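Side-chain contacts in peptide methionine sulfoxide reductase MsrA (Treponema denticola ATCC 35405, PDB 5FA9), which probably repairs oxidised proteins by reducing methionine sulfoxide back to methionine, in a bifunctional fusion of MsrA and MsrB units: residues G216-S221 with G305-Y310; S222-D227 with S234-I239; I294-M299 with P309-T314. The protein carries 2 engineered substitutions. One frame throughout, in Å; residues are numbered along the deposited sequence.

In the fold
Contacts 1 and 3 illustrate how one short helix can tie separate pieces of a fold together. Their ranges overlap on helix 308-311 at residues 309-310: the helix and its flanking residues meet strand 218-221 in contact 1 and helix 296-299 in contact 3, the two centres about 7 Å apart. Contact 2 lies beside them, with Tyr310 packing on Ile239, and falls within the chain loop that contact 1 closes. Contacts 1 and 2 are buried, whereas contact 3 is partly buried. Their chemistry differs accordingly: contact 1 pairs a proline-tyrosine CH-pi contact with one hydroxyl bond, contact 2 is a hairpin with backbone bonds and waters, and contact 3 relies on apolar and ring contacts.

Contact 1: G216-S221 with G305-Y310; sequences GKPLFS and GDYLPY
The ring of Tyr307 carries CG of Pro218 over the centre of one face, 3.5 Å from the centroid and 10° off the ring normal. This is a proline-aromatic CH-pi contact. It joins strand 218-221, an outer strand of a three-stranded antiparallel sheet in the SelR region, to the residues just before helix 308-311. The two side chains cross at about a right angle, with CG meeting both CZ and CE2 of Tyr307 while CB of Pro218 leans toward CE1 and CD1. The ring of Tyr163 also meets Tyr307, its plane turned by about 50°. Three residues on, the ring of Tyr310 has CA of Tyr307 at its edge, in plane, and its OH is hydrogen-bonded to the OH of Tyr163.

Further along the strand, a classic beta bulge sets Leu219 and Phe220 both opposite Tyr210, and Ser221 then faces the helix. With OG anti to the backbone N, the hydroxyl points across to the helix and donates to the carbonyl of Tyr310, while also taking the N-H of Leu223. One small polar group in a buried setting is thus held by two hydrogen bonds, one given and one received. The Ser221 OG to Tyr310 O bond is 2.7 Å long, with the hydroxyl 54° above the carbonyl plane rather than on a lone pair.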
loop_
_atom_site.group_PDB
_atom_site.type_symbol
_atom_site.label_atom_id
_atom_site.label_comp_id
_atom_site.label_asym_id
_atom_site.label_seq_id
_atom_site.Cartn_x
_atom_site.Cartn_y
_atom_site.Cartn_z
ATOM N N GLY B 216 -23.377 -8.860 23.365
ATOM C CA GLY B 216 -22.199 -8.581 24.163
ATOM C C GLY B 216 -20.898 -8.668 23.383
ATOM O O GLY B 216 -19.818 -8.527 23.953
ATOM N N LYS B 217 -20.999 -8.921 22.083
ATOM C CA LYS B 217 -19.823 -8.998 21.221
ATOM C C LYS B 217 -19.330 -7.607 20.822
ATOM O O LYS B 217 -20.123 -6.765 20.402
ATOM C CB LYS B 217 -20.131 -9.828 19.973
ATOM C CG LYS B 217 -18.964 -9.965 19.008
ATOM C CD LYS B 217 -19.279 -10.960 17.905
ATOM C CE LYS B 217 -18.286 -10.850 16.760
ATOM N NZ LYS B 217 -18.619 -11.786 15.649
ATOM N N PRO B 218 -18.015 -7.363 20.957
ATOM C CA PRO B 218 -17.398 -6.085 20.583
ATOM C C PRO B 218 -17.618 -5.734 19.113
ATOM O O PRO B 218 -17.460 -6.593 18.246
ATOM C CB PRO B 218 -15.911 -6.318 20.870
ATOM C CG PRO B 218 -15.899 -7.372 21.921
ATOM C CD PRO B 218 -17.042 -8.279 21.578
ATOM N N LEU B 219 -17.980 -4.484 18.845
ATOM C CA LEU B 219 -18.262 -4.046 17.483
ATOM C C LEU B 219 -17.365 -2.890 17.051
ATOM O O LEU B 219 -16.907 -2.845 15.908
ATOM C CB LEU B 219 -19.730 -3.637 17.349
ATOM C CG LEU B 219 -20.770 -4.715 17.651
ATOM C CD1 LEU B 219 -22.171 -4.132 17.594
ATOM C CD2 LEU B 219 -20.628 -5.880 16.685
ATOM N N PHE B 220 -17.116 -1.954 17.962
ATOM C CA PHE B 220 -16.311 -0.782 17.641
ATOM C C PHE B 220 -15.376 -0.390 18.781
ATOM O O PHE B 220 -15.631 -0.698 19.945
ATOM C CB PHE B 220 -17.215 0.400 17.281
ATOM C CG PHE B 220 -18.081 0.154 16.078
ATOM C CD1 PHE B 220 -17.589 0.365 14.800
ATOM C CD2 PHE B 220 -19.387 -0.286 16.225
ATOM C CE1 PHE B 220 -18.383 0.138 13.691
ATOM C CE2 PHE B 220 -20.185 -0.514 15.121
ATOM C CZ PHE B 220 -19.682 -0.303 13.852
ATOM N N SER B 221 -14.288 0.288 18.429
ATOM C CA SER B 221 -13.334 0.790 19.409
ATOM C C SER B 221 -13.399 2.310 19.509
ATOM O O SER B 221 -13.688 2.994 18.526
ATOM C CB SER B 221 -11.913 0.349 19.050
ATOM O OG SER B 221 -10.960 0.954 19.906
ATOM N N GLY B 305 -10.498 -8.907 27.929
ATOM C CA GLY B 305 -9.060 -8.703 27.963
ATOM C C GLY B 305 -8.380 -8.852 26.615
ATOM O O GLY B 305 -7.317 -8.276 26.382
ATOM N N ASP B 306 -8.987 -9.627 25.724
ATOM C CA ASP B 306 -8.402 -9.889 24.413
ATOM C C ASP B 306 -8.530 -8.699 23.465
ATOM O O ASP B 306 -7.894 -8.666 22.411
ATOM C CB ASP B 306 -9.051 -11.121 23.780
ATOM C CG ASP B 306 -8.674 -12.406 24.489
ATOM O OD1 ASP B 306 -7.736 -12.380 25.312
ATOM O OD2 ASP B 306 -9.318 -13.444 24.223
ATOM N N TYR B 307 -9.348 -7.720 23.843
ATOM C CA TYR B 307 -9.655 -6.601 22.959
ATOM C C TYR B 307 -8.952 -5.307 23.367
ATOM O O TYR B 307 -9.213 -4.247 22.798
ATOM C CB TYR B 307 -11.168 -6.376 22.906
ATOM C CG TYR B 307 -11.938 -7.571 22.393
ATOM C CD1 TYR B 307 -12.139 -7.759 21.031
ATOM C CD2 TYR B 307 -12.459 -8.516 23.268
ATOM C CE1 TYR B 307 -12.839 -8.852 20.556
ATOM C CE2 TYR B 307 -13.161 -9.612 22.802
ATOM C CZ TYR B 307 -13.349 -9.774 21.446
ATOM O OH TYR B 307 -14.048 -10.863 20.977
ATOM N N LEU B 308 -8.066 -5.397 24.353
ATOM C CA LEU B 308 -7.319 -4.230 24.824
ATOM C C LEU B 308 -6.469 -3.530 23.747
ATOM O O LEU B 308 -6.468 -2.300 23.685
ATOM C CB LEU B 308 -6.426 -4.620 26.009
ATOM C CG LEU B 308 -7.128 -5.141 27.264
ATOM C CD1 LEU B 308 -6.111 -5.518 28.331
ATOM C CD2 LEU B 308 -8.116 -4.117 27.800
ATOM N N PRO B 309 -5.742 -4.292 22.900
ATOM C CA PRO B 309 -4.919 -3.590 21.903
ATOM C C PRO B 309 -5.712 -2.766 20.887
ATOM O O PRO B 309 -5.148 -1.858 20.278
ATOM C CB PRO B 309 -4.181 -4.732 21.198
ATOM C CG PRO B 309 -4.140 -5.823 22.197
ATOM C CD PRO B 309 -5.458 -5.740 22.898
ATOM N N TYR B 310 -6.993 -3.073 20.705
ATOM C CA TYR B 310 -7.822 -2.316 19.772
ATOM C C TYR B 310 -8.135 -0.927 20.322
ATOM O O TYR B 310 -8.462 -0.010 19.569
ATOM C CB TYR B 310 -9.115 -3.071 19.460
ATOM C CG TYR B 310 -8.892 -4.377 18.732
ATOM C CD1 TYR B 310 -8.469 -4.392 17.409
ATOM C CD2 TYR B 310 -9.103 -5.593 19.366
ATOM C CE1 TYR B 310 -8.261 -5.582 16.738
ATOM C CE2 TYR B 310 -8.899 -6.790 18.703
ATOM C CZ TYR B 310 -8.479 -6.778 17.390
ATOM O OH TYR B 310 -8.274 -7.968 16.728
#

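Contact 2: S222-D227 with S234-I239; sequences SLNKYD and SFTKAI
Lys225 and Phe235 form the non-hydrogen-bonded pair of this antiparallel ladder, their CA atoms 4.4 Å apart. Backbone hydrogen bonds flank them, from Thr236 N to Asn224 O (2.9 Å) and from Tyr226 N to Ser234 O (3.0 Å). Lys225 runs almost straight from CB to CE, its CG anti to the backbone N (chi1 -168°), which carries CB, CG and CD at a slant past the CE2 and CZ rim of Phe235, CB 3.6 Å from CE2. The chain bends only near its end, where NZ turns to the carbonyl of Tyr201 and to water 2. That water also bonds Tyr226 O and Ser234 N, linking the two strands beyond the backbone bonds. Phe235 in turn stacks on Phe220 and meets Tyr210 edge-to-face.

On the other side of the ladder, Tyr226 takes the rarer first torsion, chi1 77°, placing CG between backbone N and carbonyl carbon. The ring is thereby folded back over the partner strand, with Ser234 CB over one face and Thr236 CG2 3.7 Å from CD1 at a slant. Asn224 lays its amide against Lys237, whose CG is 3.6 Å from Asn224 CG. Lys237 curls back to donate from NZ to Ala238 O at 2.6 Å. Asn224 ND2 reaches Lys237 O through water 1.

Asn224, Thr236 and Lys237, together with Leu223, line a pocket holding a dithiothreitol molecule, probably from the crystallisation liquor, beside the beta hairpin of strands 225-226 and 234-235, whose strand 225-226 is the outermost, within this chain, of the six-stranded antiparallel sheet.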
loop_
_atom_site.group_PDB
_atom_site.type_symbol
_atom_site.label_atom_id
_atom_site.label_comp_id
_atom_site.label_asym_id
_atom_site.label_seq_id
_atom_site.Cartn_x
_atom_site.Cartn_y
_atom_site.Cartn_z
ATOM N N SER B 222 -13.129 2.834 20.701
ATOM C CA SER B 222 -13.118 4.277 20.925
ATOM C C SER B 222 -12.032 4.960 20.098
ATOM O O SER B 222 -12.114 6.155 19.814
ATOM C CB SER B 222 -12.915 4.588 22.409
ATOM O OG SER B 222 -11.695 4.041 22.882
ATOM N N LEU B 223 -11.016 4.192 19.718
ATOM C CA LEU B 223 -9.901 4.714 18.934
ATOM C C LEU B 223 -10.341 5.106 17.528
ATOM O O LEU B 223 -9.727 5.962 16.891
ATOM C CB LEU B 223 -8.777 3.677 18.859
ATOM C CG LEU B 223 -7.471 4.102 18.184
ATOM C CD1 LEU B 223 -6.825 5.264 18.926
ATOM C CD2 LEU B 223 -6.514 2.927 18.073
ATOM N N ASN B 224 -11.414 4.485 17.053
ATOM C CA ASN B 224 -11.904 4.729 15.702
ATOM C C ASN B 224 -13.106 5.665 15.682
ATOM O O ASN B 224 -13.687 5.922 14.628
ATOM C CB ASN B 224 -12.267 3.403 15.036
ATOM C CG ASN B 224 -11.112 2.424 15.025
ATOM O OD1 ASN B 224 -10.011 2.750 14.582
ATOM N ND2 ASN B 224 -11.353 1.217 15.525
ATOM N N LYS B 225 -13.469 6.175 16.855
ATOM C CA LYS B 225 -14.628 7.048 16.992
ATOM C C LYS B 225 -14.269 8.504 16.715
ATOM O O LYS B 225 -13.195 8.970 17.093
ATOM C CB LYS B 225 -15.224 6.909 18.393
ATOM C CG LYS B 225 -16.593 7.539 18.560
ATOM C CD LYS B 225 -17.179 7.192 19.917
ATOM C CE LYS B 225 -18.629 7.629 20.025
ATOM N NZ LYS B 225 -18.777 9.110 19.968
ATOM N N TYR B 226 -15.173 9.221 16.052
ATOM C CA TYR B 226 -14.963 10.634 15.760
ATOM C C TYR B 226 -16.294 11.371 15.630
ATOM O O TYR B 226 -17.352 10.748 15.538
ATOM C CB TYR B 226 -14.139 10.804 14.481
ATOM C CG TYR B 226 -14.922 10.584 13.206
ATOM C CD1 TYR B 226 -15.240 9.303 12.772
ATOM C CD2 TYR B 226 -15.336 11.659 12.432
ATOM C CE1 TYR B 226 -15.954 9.102 11.606
ATOM C CE2 TYR B 226 -16.050 11.468 11.267
ATOM C CZ TYR B 226 -16.357 10.189 10.858
ATOM O OH TYR B 226 -17.066 10.001 9.695
ATOM N N ASP B 227 -16.235 12.699 15.623
ATOM C CA ASP B 227 -17.438 13.520 15.528
ATOM C C ASP B 227 -17.747 13.868 14.075
ATOM O O ASP B 227 -17.077 14.707 13.472
ATOM C CB ASP B 227 -17.281 14.799 16.356
ATOM C CG ASP B 227 -18.611 15.471 16.661
ATOM O OD1 ASP B 227 -19.535 15.395 15.824
ATOM O OD2 ASP B 227 -18.732 16.081 17.744
ATOM N N SER B 234 -20.198 7.869 15.387
ATOM C CA SER B 234 -19.583 7.583 14.097
ATOM C C SER B 234 -18.199 6.963 14.253
ATOM O O SER B 234 -17.404 7.393 15.088
ATOM C CB SER B 234 -19.494 8.857 13.256
ATOM O OG SER B 234 -20.776 9.426 13.059
ATOM N N PHE B 235 -17.923 5.949 13.441
ATOM C CA PHE B 235 -16.651 5.240 13.498
ATOM C C PHE B 235 -16.035 5.119 12.107
ATOM O O PHE B 235 -16.744 5.142 11.101
ATOM C CB PHE B 235 -16.836 3.852 14.118
ATOM C CG PHE B 235 -17.432 3.879 15.498
ATOM C CD1 PHE B 235 -18.805 3.845 15.676
ATOM C CD2 PHE B 235 -16.617 3.934 16.618
ATOM C CE1 PHE B 235 -19.355 3.870 16.944
ATOM C CE2 PHE B 235 -17.162 3.958 17.888
ATOM C CZ PHE B 235 -18.533 3.926 18.051
ATOM N N THR B 236 -14.712 4.994 12.058
ATOM C CA THR B 236 -14.000 4.908 10.787
ATOM C C THR B 236 -13.856 3.463 10.322
ATOM O O THR B 236 -13.602 3.205 9.146
ATOM C CB THR B 236 -12.603 5.545 10.883
ATOM O OG1 THR B 236 -11.796 4.799 11.804
ATOM C CG2 THR B 236 -12.707 6.986 11.359
ATOM N N LYS B 237 -14.021 2.527 11.251
ATOM C CA LYS B 237 -13.920 1.105 10.940
ATOM C C LYS B 237 -14.512 0.256 12.056
ATOM O O LYS B 237 -14.813 0.757 13.138
ATOM C CB LYS B 237 -12.462 0.705 10.705
ATOM C CG LYS B 237 -11.629 0.633 11.977
ATOM C CD LYS B 237 -10.172 0.322 11.671
ATOM C CE LYS B 237 -10.020 -1.047 11.030
ATOM N NZ LYS B 237 -10.469 -2.141 11.934
ATOM N N ALA B 238 -14.675 -1.035 11.783
ATOM C CA ALA B 238 -15.103 -1.985 12.801
ATOM C C ALA B 238 -13.903 -2.411 13.637
ATOM O O ALA B 238 -12.758 -2.267 13.205
ATOM C CB ALA B 238 -15.768 -3.191 12.163
ATOM N N ILE B 239 -14.159 -2.927 14.835
ATOM C CA ILE B 239 -13.075 -3.333 15.721
ATOM C C ILE B 239 -12.359 -4.561 15.155
ATOM O O ILE B 239 -11.143 -4.699 15.297
ATOM C CB ILE B 239 -13.589 -3.613 17.159
ATOM C CG1 ILE B 239 -12.416 -3.802 18.124
ATOM C CG2 ILE B 239 -14.532 -4.811 17.196
ATOM C CD1 ILE B 239 -12.828 -3.856 19.579
HETATM O O HOH W 1 -13.568 0.155 15.609
HETATM O O HOH W 2 -19.130 9.730 17.256
#

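Contact 3: I294-M299 with P309-T314; sequences IPYDKM and PYVKPT
Tyr296 and Val311 mark the closest approach of two short, weakly bonded helices, with their CA atoms 7.4 Å apart. Helix 296-299 follows directly on strand 291-295, and its turn is closed by the bond from Lys298 N to Pro295 O. Helix 308-311 gives way to an extended conformation at Lys312. The segments meet through side chains.

Tyr296 carries most of the contact. CG anti to the backbone N, chi1 -177°, swings the ring out toward the other segment, where Lys312 lies across one face. CD of the lysine is 3.8 Å from the ring centroid and 24° off its normal, displaced toward the rim near CZ. CE follows over CE2 and CD2. The ammonium end stays 5.2 Å from the centroid, a long cation-pi approach that can add at most a weak attraction. Val311 meets the ring obliquely, its CG1 being 3.6 Å from CD1. Its other branch, CG2, touches SD of Met299 at 3.8 Å, and Met299 packs with Val311 against Ile209 of strand 208-212.

Hydrophobic and CH-pi contacts therefore make up this junction. The aliphatic part of Lys312 packs on the ring while NZ pairs in a salt bridge with Glu207, whose backbone is also bonded to Tyr296; this probably leaves the ring little part in stabilising the charge.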
loop_
_atom_site.group_PDB
_atom_site.type_symbol
_atom_site.label_atom_id
_atom_site.label_comp_id
_atom_site.label_asym_id
_atom_site.label_seq_id
_atom_site.Cartn_x
_atom_site.Cartn_y
_atom_site.Cartn_z
ATOM N N ILE B 294 -18.076 -0.084 27.198
ATOM C CA ILE B 294 -17.308 -0.714 28.262
ATOM C C ILE B 294 -15.951 -0.037 28.407
ATOM O O ILE B 294 -15.094 -0.172 27.534
ATOM C CB ILE B 294 -17.107 -2.218 28.000
ATOM C CG1 ILE B 294 -18.461 -2.904 27.800
ATOM C CG2 ILE B 294 -16.329 -2.860 29.138
ATOM C CD1 ILE B 294 -18.380 -4.404 27.715
ATOM N N PRO B 295 -15.756 0.700 29.513
ATOM C CA PRO B 295 -14.515 1.439 29.780
ATOM C C PRO B 295 -13.281 0.543 29.738
ATOM O O PRO B 295 -13.364 -0.628 30.108
ATOM C CB PRO B 295 -14.735 1.995 31.190
ATOM C CG PRO B 295 -16.214 2.054 31.348
ATOM C CD PRO B 295 -16.742 0.873 30.593
ATOM N N TYR B 296 -12.159 1.097 29.286
ATOM C CA TYR B 296 -10.906 0.354 29.176
ATOM C C TYR B 296 -10.487 -0.265 30.507
ATOM O O TYR B 296 -9.998 -1.393 30.551
ATOM C CB TYR B 296 -9.797 1.269 28.649
ATOM C CG TYR B 296 -8.469 0.577 28.434
ATOM C CD1 TYR B 296 -8.221 -0.144 27.274
ATOM C CD2 TYR B 296 -7.460 0.654 29.386
ATOM C CE1 TYR B 296 -7.009 -0.776 27.071
ATOM C CE2 TYR B 296 -6.244 0.026 29.192
ATOM C CZ TYR B 296 -6.024 -0.687 28.032
ATOM O OH TYR B 296 -4.817 -1.315 27.830
ATOM N N ASP B 297 -10.681 0.485 31.587
ATOM C CA ASP B 297 -10.313 0.034 32.924
ATOM C C ASP B 297 -11.109 -1.192 33.368
ATOM O O ASP B 297 -10.625 -2.002 34.158
ATOM C CB ASP B 297 -10.505 1.164 33.938
ATOM C CG ASP B 297 -9.525 2.301 33.737
ATOM O OD1 ASP B 297 -8.542 2.116 32.988
ATOM O OD2 ASP B 297 -9.737 3.381 34.327
ATOM N N LYS B 298 -12.328 -1.323 32.855
ATOM C CA LYS B 298 -13.218 -2.403 33.270
ATOM C C LYS B 298 -13.293 -3.530 32.243
ATOM O O LYS B 298 -13.975 -4.531 32.462
ATOM C CB LYS B 298 -14.620 -1.849 33.532
ATOM C CG LYS B 298 -14.630 -0.575 34.364
ATOM C CD LYS B 298 -15.959 -0.377 35.072
ATOM C CE LYS B 298 -15.958 0.907 35.886
ATOM N NZ LYS B 298 -15.538 2.082 35.069
ATOM N N MET B 299 -12.593 -3.362 31.125
ATOM C CA MET B 299 -12.614 -4.346 30.047
ATOM C C MET B 299 -12.099 -5.713 30.487
ATOM O O MET B 299 -12.721 -6.738 30.205
ATOM C CB MET B 299 -11.794 -3.847 28.854
ATOM C CG MET B 299 -12.536 -2.872 27.955
ATOM S SD MET B 299 -11.565 -2.370 26.521
ATOM C CE MET B 299 -11.256 -3.956 25.749
ATOM N N PRO B 309 -5.742 -4.292 22.900
ATOM C CA PRO B 309 -4.919 -3.590 21.903
ATOM C C PRO B 309 -5.712 -2.766 20.887
ATOM O O PRO B 309 -5.148 -1.858 20.278
ATOM C CB PRO B 309 -4.181 -4.732 21.198
ATOM C CG PRO B 309 -4.140 -5.823 22.197
ATOM C CD PRO B 309 -5.458 -5.740 22.898
ATOM N N TYR B 310 -6.993 -3.073 20.705
ATOM C CA TYR B 310 -7.822 -2.316 19.772
ATOM C C TYR B 310 -8.135 -0.927 20.322
ATOM O O TYR B 310 -8.462 -0.010 19.569
ATOM C CB TYR B 310 -9.115 -3.071 19.460
ATOM C CG TYR B 310 -8.892 -4.377 18.732
ATOM C CD1 TYR B 310 -8.469 -4.392 17.409
ATOM C CD2 TYR B 310 -9.103 -5.593 19.366
ATOM C CE1 TYR B 310 -8.261 -5.582 16.738
ATOM C CE2 TYR B 310 -8.899 -6.790 18.703
ATOM C CZ TYR B 310 -8.479 -6.778 17.390
ATOM O OH TYR B 310 -8.274 -7.968 16.728
ATOM N N VAL B 311 -8.030 -0.781 21.639
ATOM C CA VAL B 311 -8.224 0.512 22.284
ATOM C C VAL B 311 -6.891 1.237 22.420
ATOM O O VAL B 311 -6.778 2.419 22.096
ATOM C CB VAL B 311 -8.870 0.366 23.673
ATOM C CG1 VAL B 311 -9.121 1.735 24.289
ATOM C CG2 VAL B 311 -10.165 -0.422 23.573
ATOM N N LYS B 312 -5.883 0.517 22.903
ATOM C CA LYS B 312 -4.546 1.077 23.071
ATOM C C LYS B 312 -3.502 0.230 22.351
ATOM O O LYS B 312 -2.896 -0.656 22.952
ATOM C CB LYS B 312 -4.192 1.189 24.555
ATOM C CG LYS B 312 -5.043 2.174 25.336
ATOM C CD LYS B 312 -4.604 2.232 26.791
ATOM C CE LYS B 312 -5.444 3.218 27.586
ATOM N NZ LYS B 312 -5.069 4.626 27.282
ATOM N N PRO B 313 -3.293 0.502 21.053
ATOM C CA PRO B 313 -2.332 -0.226 20.212
ATOM C C PRO B 313 -0.900 -0.141 20.737
ATOM O O PRO B 313 -0.103 -1.047 20.495
ATOM C CB PRO B 313 -2.454 0.470 18.851
ATOM C CG PRO B 313 -3.075 1.794 19.141
ATOM C CD PRO B 313 -3.984 1.564 20.303
ATOM N N THR B 314 -0.585 0.939 21.445
ATOM C CA THR B 314 0.737 1.112 22.032
ATOM C C THR B 314 0.639 1.224 23.550
ATOM O O THR B 314 1.519 1.789 24.199
ATOM C CB THR B 314 1.449 2.359 21.474
ATOM O OG1 THR B 314 0.650 3.522 21.727
ATOM C CG2 THR B 314 1.673 2.220 19.976
#